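Local coordinates for protein sensor histidine kinase PdtaS (Mycobacterium tuberculosis, PDB 2YKF) that serves as a sensor histidine kinase of a two-component system and, probably on binding cyclic di-GMP, autophosphorylates to signal nutrient shortage, at residues Asp8-His13 / Met44-Asp49. Residues are numbered along the deposited sequence; the frame is centred on the assembly and turned at random.
Sequences DLLAEH and MWVRRD
A bend at chi3 (109°) turns the guanidinium of Arg48 toward His13, whose ring carbon CG lies anti to its own carbonyl carbon, beside the backbone N, while the turn about chi2 leaves ND1 facing the arginine. The two residues fasten the short N-terminal helix 6-13 to the end of strand 41-47, the central strand of the antiparallel five-stranded sheet in the GAF domain of this sensor region. Arg48 NH2 donates to His13 ND1 over 3.1 Å, with an N-H...N angle of 161°. Donor and acceptor each lie close to the other group's plane, an edge-to-edge meeting, although ring and guanidinium are tilted 40° from one another. Accepting this N-H implies that ND1 carries no proton, so the histidine is probably neutral. An imidazole suits the last turn of the helix because its ring nitrogen can take a bond from a cation without a charge of its own. Arginine suits the loop because it has N-H groups to spare: its NH1 forms a salt bridge with Asp50. Over one face of the imidazole lies Glu12 CG, 3.6 Å above the plane. One turn earlier in the helix the contact becomes apolar and buried. Leu10 CD2 meets Val46 CG1 at 3.8 Å, the two side chains crossing at about a right angle, branched hydrocarbons suited to this buried place between helix and sheet; Val46 also touches Val56 on neighbouring strand 53-59. Back at the polar end, the aliphatic root of Arg48 packs on the helix terminus, its CB 3.3 Å from His13 O.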
loop_
_atom_site.group_PDB
_atom_site.type_symbol
_atom_site.label_atom_id
_atom_site.label_comp_id
_atom_site.label_asym_id
_atom_site.label_seq_id
_atom_site.Cartn_x
_atom_site.Cartn_y
_atom_site.Cartn_z
ATOM N N ASP A 8 20.857 -8.017 -12.944
ATOM C CA ASP A 8 22.198 -8.642 -12.734
ATOM C C ASP A 8 22.081 -10.148 -12.648
ATOM O O ASP A 8 22.866 -10.866 -13.293
ATOM C CB ASP A 8 22.986 -8.045 -11.534
ATOM C CG ASP A 8 23.181 -6.520 -11.651
ATOM O OD1 ASP A 8 23.202 -5.991 -12.808
ATOM O OD2 ASP A 8 23.282 -5.845 -10.587
ATOM N N LEU A 9 21.076 -10.641 -11.912
ATOM C CA LEU A 9 20.837 -12.075 -11.815
ATOM C C LEU A 9 20.481 -12.760 -13.113
ATOM O O LEU A 9 20.999 -13.843 -13.396
ATOM C CB LEU A 9 19.781 -12.398 -10.759
ATOM C CG LEU A 9 20.252 -12.101 -9.318
ATOM C CD1 LEU A 9 19.187 -12.518 -8.298
ATOM C CD2 LEU A 9 21.636 -12.713 -8.975
ATOM N N LEU A 10 19.587 -12.155 -13.911
ATOM C CA LEU A 10 19.221 -12.760 -15.198
ATOM C C LEU A 10 20.431 -12.771 -16.198
ATOM O O LEU A 10 20.576 -13.695 -16.971
ATOM C CB LEU A 10 17.979 -12.051 -15.810
ATOM C CG LEU A 10 16.655 -12.090 -15.034
ATOM C CD1 LEU A 10 15.574 -11.224 -15.752
ATOM C CD2 LEU A 10 16.203 -13.471 -14.917
ATOM N N ALA A 11 21.273 -11.735 -16.176
ATOM C CA ALA A 11 22.475 -11.699 -17.034
ATOM C C ALA A 11 23.508 -12.753 -16.623
ATOM O O ALA A 11 24.074 -13.436 -17.467
ATOM C CB ALA A 11 23.104 -10.323 -17.066
ATOM N N GLU A 12 23.724 -12.887 -15.324
ATOM C CA GLU A 12 24.647 -13.857 -14.788
ATOM C C GLU A 12 24.229 -15.276 -15.084
ATOM O O GLU A 12 25.022 -16.048 -15.638
ATOM C CB GLU A 12 24.764 -13.677 -13.282
ATOM C CG GLU A 12 25.593 -14.758 -12.620
ATOM C CD GLU A 12 27.074 -14.612 -12.931
ATOM O OE1 GLU A 12 27.538 -13.453 -13.164
ATOM O OE2 GLU A 12 27.768 -15.654 -12.950
ATOM N N HIS A 13 22.994 -15.625 -14.724
ATOM C CA HIS A 13 22.554 -17.028 -14.686
ATOM C C HIS A 13 21.762 -17.518 -15.872
ATOM O O HIS A 13 21.398 -18.673 -15.933
ATOM C CB HIS A 13 21.712 -17.274 -13.434
ATOM C CG HIS A 13 22.466 -17.059 -12.157
ATOM N ND1 HIS A 13 23.480 -17.901 -11.746
ATOM C CD2 HIS A 13 22.375 -16.091 -11.210
ATOM C CE1 HIS A 13 23.965 -17.476 -10.587
ATOM N NE2 HIS A 13 23.312 -16.380 -10.238
ATOM N N MET A 44 10.194 -15.734 -7.513
ATOM C CA MET A 44 10.336 -15.971 -8.937
ATOM C C MET A 44 11.593 -16.809 -9.185
ATOM O O MET A 44 12.664 -16.447 -8.767
ATOM C CB MET A 44 10.492 -14.666 -9.692
ATOM C CG MET A 44 10.642 -14.893 -11.207
ATOM S SD MET A 44 10.898 -13.318 -12.106
ATOM C CE MET A 44 9.180 -12.932 -12.268
ATOM N N TRP A 45 11.433 -17.908 -9.913
ATOM C CA TRP A 45 12.556 -18.852 -10.176
ATOM C C TRP A 45 12.842 -18.907 -11.652
ATOM O O TRP A 45 11.894 -18.916 -12.458
ATOM C CB TRP A 45 12.154 -20.253 -9.741
ATOM C CG TRP A 45 11.889 -20.335 -8.282
ATOM C CD1 TRP A 45 10.715 -20.224 -7.650
ATOM C CD2 TRP A 45 12.862 -20.568 -7.299
ATOM N NE1 TRP A 45 10.880 -20.345 -6.282
ATOM C CE2 TRP A 45 12.207 -20.581 -6.048
ATOM C CE3 TRP A 45 14.229 -20.828 -7.353
ATOM C CZ2 TRP A 45 12.893 -20.827 -4.836
ATOM C CZ3 TRP A 45 14.917 -21.046 -6.142
ATOM C CH2 TRP A 45 14.250 -21.024 -4.916
ATOM N N VAL A 46 14.131 -18.867 -12.011
ATOM C CA VAL A 46 14.575 -19.122 -13.393
ATOM C C VAL A 46 15.463 -20.407 -13.421
ATOM O O VAL A 46 15.868 -20.895 -12.343
ATOM C CB VAL A 46 15.288 -17.923 -14.076
ATOM C CG1 VAL A 46 14.285 -16.677 -14.234
ATOM C CG2 VAL A 46 16.612 -17.491 -13.339
ATOM N N ARG A 47 15.702 -20.936 -14.633
ATOM C CA ARG A 47 16.402 -22.231 -14.832
ATOM C C ARG A 47 17.545 -21.948 -15.749
ATOM O O ARG A 47 17.370 -21.434 -16.854
ATOM C CB ARG A 47 15.461 -23.245 -15.488
ATOM C CG ARG A 47 16.107 -24.601 -15.776
ATOM C CD ARG A 47 15.099 -25.588 -16.322
ATOM N NE ARG A 47 14.807 -25.348 -17.745
ATOM C CZ ARG A 47 14.039 -26.155 -18.502
ATOM N NH1 ARG A 47 13.484 -27.246 -17.971
ATOM N NH2 ARG A 47 13.826 -25.880 -19.793
ATOM N N ARG A 48 18.757 -22.212 -15.285
ATOM C CA ARG A 48 19.905 -21.917 -16.127
ATOM C C ARG A 48 20.064 -23.030 -17.162
ATOM O O ARG A 48 19.316 -24.009 -17.134
ATOM C CB ARG A 48 21.180 -21.882 -15.296
ATOM C CG ARG A 48 21.034 -21.576 -13.850
ATOM C CD ARG A 48 22.201 -22.254 -13.107
ATOM N NE ARG A 48 23.154 -21.273 -12.632
ATOM C CZ ARG A 48 24.344 -21.549 -12.112
ATOM N NH1 ARG A 48 24.782 -22.799 -12.031
ATOM N NH2 ARG A 48 25.105 -20.547 -11.689
ATOM N N ASP A 49 21.058 -22.865 -18.051
ATOM C CA ASP A 49 21.671 -23.988 -18.815
ATOM C C ASP A 49 21.707 -25.302 -18.016
ATOM O O ASP A 49 21.064 -26.323 -18.369
ATOM C CB ASP A 49 23.114 -23.632 -19.265
ATOM C CG ASP A 49 23.923 -22.800 -18.215
ATOM O OD1 ASP A 49 23.966 -23.109 -17.000
ATOM O OD2 ASP A 49 24.560 -21.824 -18.639
#